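Local structure of aromatic-amino-acid aminotransferase (4F4E) at residues 192-197 with 226-231; 184-189 with 217-222. The protein probably catalyses pyridoxal phosphate-dependent transfer of amino groups from aromatic amino acids such as tyrosine to 2-oxoglutarate, working as a homodimer. All blocks are in the same frame, centred on the assembly; numbering follows the deposited sequence.

Contact 1. Residues 192-197 with 226-231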
ATOM      1  N   TYR A 192     -25.940   2.721 -21.073  1.00 15.20           N
ATOM      2  CA  TYR A 192     -25.002   3.533 -20.319  1.00 15.36           C
ATOM      3  C   TYR A 192     -24.444   4.698 -21.127  1.00 15.69           C
ATOM      4  O   TYR A 192     -24.178   4.584 -22.330  1.00 15.37           O
ATOM      5  CB  TYR A 192     -23.833   2.691 -19.788  1.00 14.57           C
ATOM      6  CG  TYR A 192     -24.209   1.674 -18.730  1.00 14.49           C
ATOM      7  CD1 TYR A 192     -25.380   1.806 -17.950  1.00 14.61           C
ATOM      8  CD2 TYR A 192     -23.362   0.593 -18.471  1.00 13.90           C
ATOM      9  CE1 TYR A 192     -25.690   0.877 -16.960  1.00 14.38           C
ATOM     10  CE2 TYR A 192     -23.675  -0.338 -17.510  1.00 13.93           C
ATOM     11  CZ  TYR A 192     -24.819  -0.204 -16.749  1.00 14.17           C
ATOM     12  OH  TYR A 192     -25.073  -1.138 -15.785  1.00 13.55           O
ATOM     13  N   GLU A 193     -24.268   5.826 -20.452  1.00 16.62           N
ATOM     14  CA  GLU A 193     -23.762   7.009 -21.077  1.00 17.80           C
ATOM     15  C   GLU A 193     -22.258   6.943 -21.351  1.00 16.88           C
ATOM     16  O   GLU A 193     -21.518   6.270 -20.669  1.00 15.46           O
ATOM     17  CB  GLU A 193     -24.097   8.231 -20.229  1.00 19.65           C
ATOM     18  CG  GLU A 193     -25.548   8.598 -20.342  1.00 22.55           C
ATOM     19  CD  GLU A 193     -26.016   8.821 -21.806  1.00 25.31           C
ATOM     20  OE1 GLU A 193     -25.408   9.673 -22.510  1.00 29.74           O
ATOM     21  OE2 GLU A 193     -26.995   8.171 -22.245  1.00 28.19           O
ATOM     22  N   PRO A 194     -21.791   7.694 -22.361  1.00 17.30           N
ATOM     23  CA  PRO A 194     -20.345   7.764 -22.590  1.00 16.46           C
ATOM     24  C   PRO A 194     -19.550   8.046 -21.319  1.00 15.75           C
ATOM     25  O   PRO A 194     -19.928   8.904 -20.548  1.00 15.78           O
ATOM     26  CB  PRO A 194     -20.205   8.932 -23.558  1.00 17.49           C
ATOM     27  CG  PRO A 194     -21.503   8.998 -24.240  1.00 18.03           C
ATOM     28  CD  PRO A 194     -22.521   8.633 -23.232  1.00 18.12           C
ATOM     29  N   GLY A 195     -18.451   7.321 -21.122  1.00 15.15           N
ATOM     30  CA  GLY A 195     -17.550   7.527 -19.961  1.00 14.08           C
ATOM     31  C   GLY A 195     -17.882   6.663 -18.766  1.00 13.47           C
ATOM     32  O   GLY A 195     -17.112   6.639 -17.779  1.00 12.98           O
ATOM     33  N   THR A 196     -19.033   5.988 -18.799  1.00 13.06           N
ATOM     34  CA  THR A 196     -19.383   5.065 -17.715  1.00 12.75           C
ATOM     35  C   THR A 196     -18.295   3.998 -17.646  1.00 12.12           C
ATOM     36  O   THR A 196     -17.868   3.470 -18.663  1.00 11.67           O
ATOM     37  CB  THR A 196     -20.754   4.374 -17.961  1.00 12.78           C
ATOM     38  OG1 THR A 196     -21.763   5.384 -18.154  1.00 13.30           O
ATOM     39  CG2 THR A 196     -21.126   3.388 -16.824  1.00 12.30           C
ATOM     40  N   ILE A 197     -17.846   3.736 -16.423  1.00 11.77           N
ATOM     41  CA  ILE A 197     -16.759   2.832 -16.162  1.00 11.34           C
ATOM     42  C   ILE A 197     -17.395   1.482 -15.867  1.00 11.15           C
ATOM     43  O   ILE A 197     -18.137   1.334 -14.900  1.00 11.84           O
ATOM     44  CB  ILE A 197     -15.942   3.298 -14.958  1.00 10.93           C
ATOM     45  CG1 ILE A 197     -15.325   4.688 -15.186  1.00 11.29           C
ATOM     46  CG2 ILE A 197     -14.939   2.228 -14.543  1.00 10.48           C
ATOM     47  CD1 ILE A 197     -15.172   5.484 -13.900  1.00 11.15           C
ATOM     48  N   ALA A 226     -18.776   1.086 -29.210  1.00 17.17           N
ATOM     49  CA  ALA A 226     -19.821   1.906 -29.808  1.00 17.55           C
ATOM     50  C   ALA A 226     -20.344   3.008 -28.866  1.00 17.44           C
ATOM     51  O   ALA A 226     -20.635   4.149 -29.327  1.00 17.71           O
ATOM     52  CB  ALA A 226     -20.959   1.047 -30.345  1.00 17.83           C
ATOM     53  N   ARG A 227     -20.432   2.699 -27.576  1.00 16.22           N
ATOM     54  CA  ARG A 227     -20.974   3.646 -26.614  1.00 16.24           C
ATOM     55  C   ARG A 227     -19.930   4.448 -25.849  1.00 16.53           C
ATOM     56  O   ARG A 227     -20.259   5.292 -25.030  1.00 16.11           O
ATOM     57  CB  ARG A 227     -21.951   2.932 -25.717  1.00 16.20           C
ATOM     58  CG  ARG A 227     -23.197   2.537 -26.515  1.00 16.48           C
ATOM     59  CD  ARG A 227     -24.242   1.926 -25.635  1.00 15.93           C
ATOM     60  NE  ARG A 227     -24.852   2.938 -24.790  1.00 15.91           N
ATOM     61  CZ  ARG A 227     -25.720   3.858 -25.210  1.00 15.90           C
ATOM     62  NH1 ARG A 227     -26.107   3.934 -26.477  1.00 16.61           N
ATOM     63  NH2 ARG A 227     -26.234   4.702 -24.337  1.00 15.92           N
ATOM     64  N   ARG A 228     -18.654   4.245 -26.190  1.00 16.65           N
ATOM     65  CA  ARG A 228     -17.548   4.964 -25.546  1.00 17.03           C
ATOM     66  C   ARG A 228     -17.576   4.809 -24.026  1.00 14.87           C
ATOM     67  O   ARG A 228     -17.367   5.756 -23.284  1.00 14.63           O
ATOM     68  CB  ARG A 228     -17.517   6.416 -25.993  1.00 19.36           C
ATOM     69  CG  ARG A 228     -17.598   6.524 -27.520  1.00 22.69           C
ATOM     70  CD  ARG A 228     -17.298   7.924 -28.006  1.00 26.86           C
ATOM     71  NE  ARG A 228     -18.412   8.842 -27.723  1.00 30.37           N
ATOM     72  CZ  ARG A 228     -18.408   9.827 -26.814  1.00 32.23           C
ATOM     73  NH1 ARG A 228     -17.341  10.077 -26.035  1.00 33.88           N
ATOM     74  NH2 ARG A 228     -19.509  10.571 -26.675  1.00 34.31           N
ATOM     75  N   LEU A 229     -17.800   3.572 -23.601  1.00 13.52           N
ATOM     76  CA  LEU A 229     -17.685   3.206 -22.206  1.00 12.80           C
ATOM     77  C   LEU A 229     -16.209   2.960 -21.890  1.00 12.37           C
ATOM     78  O   LEU A 229     -15.398   2.732 -22.785  1.00 12.83           O
ATOM     79  CB  LEU A 229     -18.521   1.968 -21.929  1.00 12.49           C
ATOM     80  CG  LEU A 229     -19.960   2.067 -22.470  1.00 13.04           C
ATOM     81  CD1 LEU A 229     -20.711   0.868 -21.923  1.00 13.29           C
ATOM     82  CD2 LEU A 229     -20.669   3.366 -22.085  1.00 13.22           C
ATOM     83  N   VAL A 230     -15.864   2.987 -20.611  1.00 11.63           N
ATOM     84  CA  VAL A 230     -14.475   2.784 -20.191  1.00 10.66           C
ATOM     85  C   VAL A 230     -14.431   1.426 -19.534  1.00 10.24           C
ATOM     86  O   VAL A 230     -14.943   1.235 -18.426  1.00  9.95           O
ATOM     87  CB  VAL A 230     -14.025   3.876 -19.202  1.00 10.44           C
ATOM     88  CG1 VAL A 230     -12.589   3.574 -18.711  1.00 10.04           C
ATOM     89  CG2 VAL A 230     -14.168   5.264 -19.841  1.00 10.53           C
ATOM     90  N   PRO A 231     -13.825   0.441 -20.215  1.00 10.26           N
ATOM     91  CA  PRO A 231     -13.758  -0.894 -19.625  1.00 10.11           C
ATOM     92  C   PRO A 231     -12.650  -0.972 -18.572  1.00  9.86           C
ATOM     93  O   PRO A 231     -11.520  -0.564 -18.824  1.00  9.56           O
ATOM     94  CB  PRO A 231     -13.441  -1.794 -20.809  1.00 10.32           C
ATOM     95  CG  PRO A 231     -12.667  -0.916 -21.731  1.00 10.53           C
ATOM     96  CD  PRO A 231     -13.174   0.501 -21.528  1.00 10.52           C
TER
HETATM   97  O   HOH W   1     -22.958   5.959 -24.685  1.00 16.71           O
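Arg227 reaches from the last turn of its helix to grip the backbone of Tyr192. Its chain bends at the third torsion (chi3 72°), turning the guanidinium onto the tyrosine carbonyl: Arg227 NH2 donates to Tyr192 O at 2.9 Å, from above the carbonyl plane, and Arg227 NE adds a weak bond to the same oxygen. A water donates to both Tyr192 O and Arg227 O. The length of arginine and its several N-H groups suit this bridging place.

Tyr192 also meets Leu229, its CB lying 4.0 Å from Leu229 CD2. The branched leucine suits this spot because CD2 also reaches Glu193 O, at 3.3 Å, while CD1 comes to the edge of the phenol ring. Arg228 takes the positive-phi position of the Schellman motif that closes the last turn. Pro194 CB sits over one face of its guanidinium, toward the rim, and Arg228 NH2 is 3.5 Å from Pro194 CG.

Proline, with its fixed phi, suits the second position of the type II turn 193-196, and glycine the third, where phi is positive; Gly195 N bonds Arg228 O at 2.9 Å. Parallel pairing follows: Val230 N donates to Thr196 O at 2.8 Å with an N-H...O angle of 179°. Val230 CG2, beside the backbone N, comes 3.8 Å from Gly195 O, and beta-branched Ile197 and Val230 suit paired strands, their side chains on one face.

Strand 230-235 thus begins beside strand 197-201 in the central sheet. Strand 146-150 flanks Ile197 on its other edge, Tyr192 packs on Val168 and Tyr170 of strand 167-174, and Leu24 of the second subunit rests on Val230.

Contact 2. Residues 184-189 with 217-222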
ATOM      1  N   GLY A 184     -29.803  -9.227 -20.355  1.00 20.59           N
ATOM      2  CA  GLY A 184     -29.962  -8.150 -19.408  1.00 19.18           C
ATOM      3  C   GLY A 184     -28.656  -7.376 -19.315  1.00 17.97           C
ATOM      4  O   GLY A 184     -28.667  -6.140 -19.234  1.00 16.85           O
ATOM      5  N   MET A 185     -27.533  -8.088 -19.348  1.00 16.58           N
ATOM      6  CA  MET A 185     -26.243  -7.389 -19.282  1.00 15.69           C
ATOM      7  C   MET A 185     -26.084  -6.461 -20.483  1.00 16.16           C
ATOM      8  O   MET A 185     -25.775  -5.296 -20.354  1.00 15.01           O
ATOM      9  CB  MET A 185     -25.094  -8.376 -19.309  1.00 15.05           C
ATOM     10  CG  MET A 185     -23.731  -7.697 -19.245  1.00 14.38           C
ATOM     11  SD  MET A 185     -22.372  -8.890 -19.079  1.00 13.76           S
ATOM     12  CE  MET A 185     -20.940  -7.798 -19.111  1.00 12.92           C
ATOM     13  N   LEU A 186     -26.273  -7.010 -21.670  1.00 17.08           N
ATOM     14  CA  LEU A 186     -26.041  -6.235 -22.853  1.00 18.61           C
ATOM     15  C   LEU A 186     -27.020  -5.058 -22.915  1.00 17.91           C
ATOM     16  O   LEU A 186     -26.642  -3.930 -23.312  1.00 17.36           O
ATOM     17  CB  LEU A 186     -26.145  -7.117 -24.093  1.00 21.68           C
ATOM     18  CG  LEU A 186     -25.222  -6.522 -25.154  1.00 23.77           C
ATOM     19  CD1 LEU A 186     -23.769  -6.855 -24.798  1.00 25.65           C
ATOM     20  CD2 LEU A 186     -25.629  -7.040 -26.522  1.00 26.88           C
ATOM     21  N   ALA A 187     -28.259  -5.289 -22.502  1.00 17.13           N
ATOM     22  CA  ALA A 187     -29.240  -4.218 -22.544  1.00 17.31           C
ATOM     23  C   ALA A 187     -28.841  -3.070 -21.626  1.00 16.30           C
ATOM     24  O   ALA A 187     -28.955  -1.903 -22.008  1.00 16.31           O
ATOM     25  CB  ALA A 187     -30.658  -4.724 -22.236  1.00 17.41           C
ATOM     26  N   ALA A 188     -28.280  -3.407 -20.468  1.00 15.33           N
ATOM     27  CA  ALA A 188     -27.769  -2.403 -19.516  1.00 14.84           C
ATOM     28  C   ALA A 188     -26.637  -1.600 -20.129  1.00 14.96           C
ATOM     29  O   ALA A 188     -26.642  -0.373 -20.074  1.00 14.96           O
ATOM     30  CB  ALA A 188     -27.313  -3.062 -18.202  1.00 14.15           C
ATOM     31  N   LEU A 189     -25.655  -2.288 -20.720  1.00 14.75           N
ATOM     32  CA  LEU A 189     -24.547  -1.603 -21.360  0.70 14.68           C
ATOM     33  C   LEU A 189     -25.053  -0.696 -22.483  1.00 15.03           C
ATOM     34  O   LEU A 189     -24.594   0.430 -22.631  1.00 14.72           O
ATOM     35  CB  LEU A 189     -23.538  -2.611 -21.922  0.70 14.73           C
ATOM     36  CG  LEU A 189     -22.823  -3.552 -20.962  0.70 14.32           C
ATOM     37  CD1 LEU A 189     -22.120  -4.641 -21.787  0.70 14.32           C
ATOM     38  CD2 LEU A 189     -21.860  -2.780 -20.083  0.70 13.56           C
ATOM     39  N   TRP A 217     -18.151 -12.113 -25.014  1.00 21.22           N
ATOM     40  CA  TRP A 217     -17.133 -11.089 -24.806  1.00 19.25           C
ATOM     41  C   TRP A 217     -17.040 -10.202 -26.024  1.00 19.51           C
ATOM     42  O   TRP A 217     -16.931  -8.976 -25.880  1.00 17.35           O
ATOM     43  CB  TRP A 217     -15.787 -11.693 -24.519  1.00 17.84           C
ATOM     44  CG  TRP A 217     -15.550 -12.036 -23.067  1.00 16.59           C
ATOM     45  CD1 TRP A 217     -15.312 -13.288 -22.512  1.00 16.13           C
ATOM     46  CD2 TRP A 217     -15.500 -11.099 -21.968  1.00 15.29           C
ATOM     47  NE1 TRP A 217     -15.107 -13.201 -21.159  1.00 15.62           N
ATOM     48  CE2 TRP A 217     -15.201 -11.889 -20.766  1.00 14.87           C
ATOM     49  CE3 TRP A 217     -15.650  -9.729 -21.864  1.00 14.84           C
ATOM     50  CZ2 TRP A 217     -15.080 -11.313 -19.537  1.00 13.69           C
ATOM     51  CZ3 TRP A 217     -15.513  -9.152 -20.612  1.00 14.59           C
ATOM     52  CH2 TRP A 217     -15.263  -9.930 -19.477  1.00 14.01           C
ATOM     53  N   ALA A 218     -17.149 -10.775 -27.231  1.00 19.96           N
ATOM     54  CA  ALA A 218     -17.050  -9.934 -28.447  1.00 20.78           C
ATOM     55  C   ALA A 218     -18.190  -8.922 -28.522  1.00 21.05           C
ATOM     56  O   ALA A 218     -18.003  -7.775 -28.973  1.00 20.52           O
ATOM     57  CB  ALA A 218     -16.996 -10.816 -29.716  1.00 21.92           C
ATOM     58  N   GLN A 219     -19.372  -9.320 -28.063  1.00 20.77           N
ATOM     59  CA  GLN A 219     -20.510  -8.405 -28.048  1.00 21.19           C
ATOM     60  C   GLN A 219     -20.281  -7.298 -27.028  1.00 19.22           C
ATOM     61  O   GLN A 219     -20.613  -6.144 -27.276  1.00 18.77           O
ATOM     62  CB  GLN A 219     -21.808  -9.123 -27.732  1.00 22.80           C
ATOM     63  CG  GLN A 219     -22.129 -10.152 -28.811  1.00 26.10           C
ATOM     64  CD  GLN A 219     -23.395 -10.920 -28.544  1.00 27.60           C
ATOM     65  OE1 GLN A 219     -24.487 -10.407 -28.768  1.00 32.88           O
ATOM     66  NE2 GLN A 219     -23.261 -12.161 -28.118  1.00 29.58           N
ATOM     67  N   VAL A 220     -19.727  -7.671 -25.877  1.00 17.93           N
ATOM     68  CA  VAL A 220     -19.430  -6.675 -24.862  1.00 16.40           C
ATOM     69  C   VAL A 220     -18.441  -5.628 -25.387  1.00 16.05           C
ATOM     70  O   VAL A 220     -18.673  -4.432 -25.236  1.00 14.97           O
ATOM     71  CB  VAL A 220     -18.922  -7.301 -23.551  1.00 15.82           C
ATOM     72  CG1 VAL A 220     -18.515  -6.206 -22.595  1.00 14.50           C
ATOM     73  CG2 VAL A 220     -20.028  -8.156 -22.930  1.00 15.67           C
ATOM     74  N   VAL A 221     -17.347  -6.094 -25.986  1.00 15.79           N
ATOM     75  CA  VAL A 221     -16.351  -5.200 -26.564  1.00 15.79           C
ATOM     76  C   VAL A 221     -17.016  -4.260 -27.594  1.00 16.98           C
ATOM     77  O   VAL A 221     -16.762  -3.070 -27.568  1.00 16.57           O
ATOM     78  CB  VAL A 221     -15.201  -5.992 -27.239  1.00 15.75           C
ATOM     79  CG1 VAL A 221     -14.244  -5.083 -27.983  1.00 15.93           C
ATOM     80  CG2 VAL A 221     -14.452  -6.810 -26.174  1.00 15.00           C
ATOM     81  N   GLU A 222     -17.870  -4.807 -28.468  1.00 18.27           N
ATOM     82  CA  GLU A 222     -18.514  -3.986 -29.513  1.00 20.75           C
ATOM     83  C   GLU A 222     -19.387  -2.878 -28.909  1.00 19.11           C
ATOM     84  O   GLU A 222     -19.356  -1.719 -29.381  1.00 18.77           O
ATOM     85  CB  GLU A 222     -19.321  -4.839 -30.501  1.00 24.40           C
ATOM     86  CG  GLU A 222     -19.946  -4.033 -31.644  1.00 29.47           C
ATOM     87  CD  GLU A 222     -21.364  -3.478 -31.348  1.00 34.96           C
ATOM     88  OE1 GLU A 222     -22.111  -4.089 -30.544  1.00 40.62           O
ATOM     89  OE2 GLU A 222     -21.748  -2.433 -31.948  1.00 40.86           O
TER
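Val220 splits its two methyl groups between two partners on the facing helix. With chi1 at 175°, CG1 stands anti to the backbone N and reaches Leu189, whereas CG2 lies beside that N and turns to Met185. Leu186 holds its CG roughly anti to its own N (chi1 -150°), which sends CD1 toward the backbone of the other helix. Met185 answers the valine with a fully extended chain, which carries its terminal methyl across the gap between the helices until Met185 CE is 3.9 Å from Val220 CG2; the two side chains cross at about a right angle. In the conformer described here, one of two, Leu189 brings CD1 to 4.0 Å from Val220 CG1.

Leu186 completes the apolar patch. Its CD1 settles over the backbone at the joint of Gln219 and Val220, 4.1 Å from Gln219 O. The same methyl lies 4.4 Å from Val220 CG2. It is also near the first side-chain carbon of the glutamine, with Leu186 CD1 4.2 Å from Gln219 CB. Gln219 can therefore offer its aliphatic base to the leucine at the margin of the patch.

The axes of the two short segments run 10.5 Å apart and nearly parallel, 10° between their directions. At that spacing the backbones do not touch, and side chains bridge the gap; flexible methionine and branched leucines suit it because they are long enough to reach a compact valine, whose branches lie close to its own helix.

The two helices pack on the central sheet: Met185 and Trp217 touch Leu200, and Leu189 touches Val198, two residues of strand 197-201. Helix 182-189 also packs on strand 167-174, and Trp217 leads on to helix 249-256, extending the helical layer.

Followed from the N terminus, the chain passes helix 182-189, the loop at 192-197, strand 197-201, helix 214-227 and strand 230-235. Contact 2 closes the path from helix 182-189 to helix 214-227; contact 1 closes the one from the loop to the end of helix 214-227 and the strand after it. Their segments alternate, so the contacts cross, with centres about 11 Å apart. Together they border a beta-alpha-beta crossover between neighbouring parallel strands: contact 2 sets its helix beside the preceding one, and contact 1 joins the end of that helix and the start of strand 230-235 to the loop before strand 197-201. Leu189 O of contact 2 packs against Arg227 NE of contact 1.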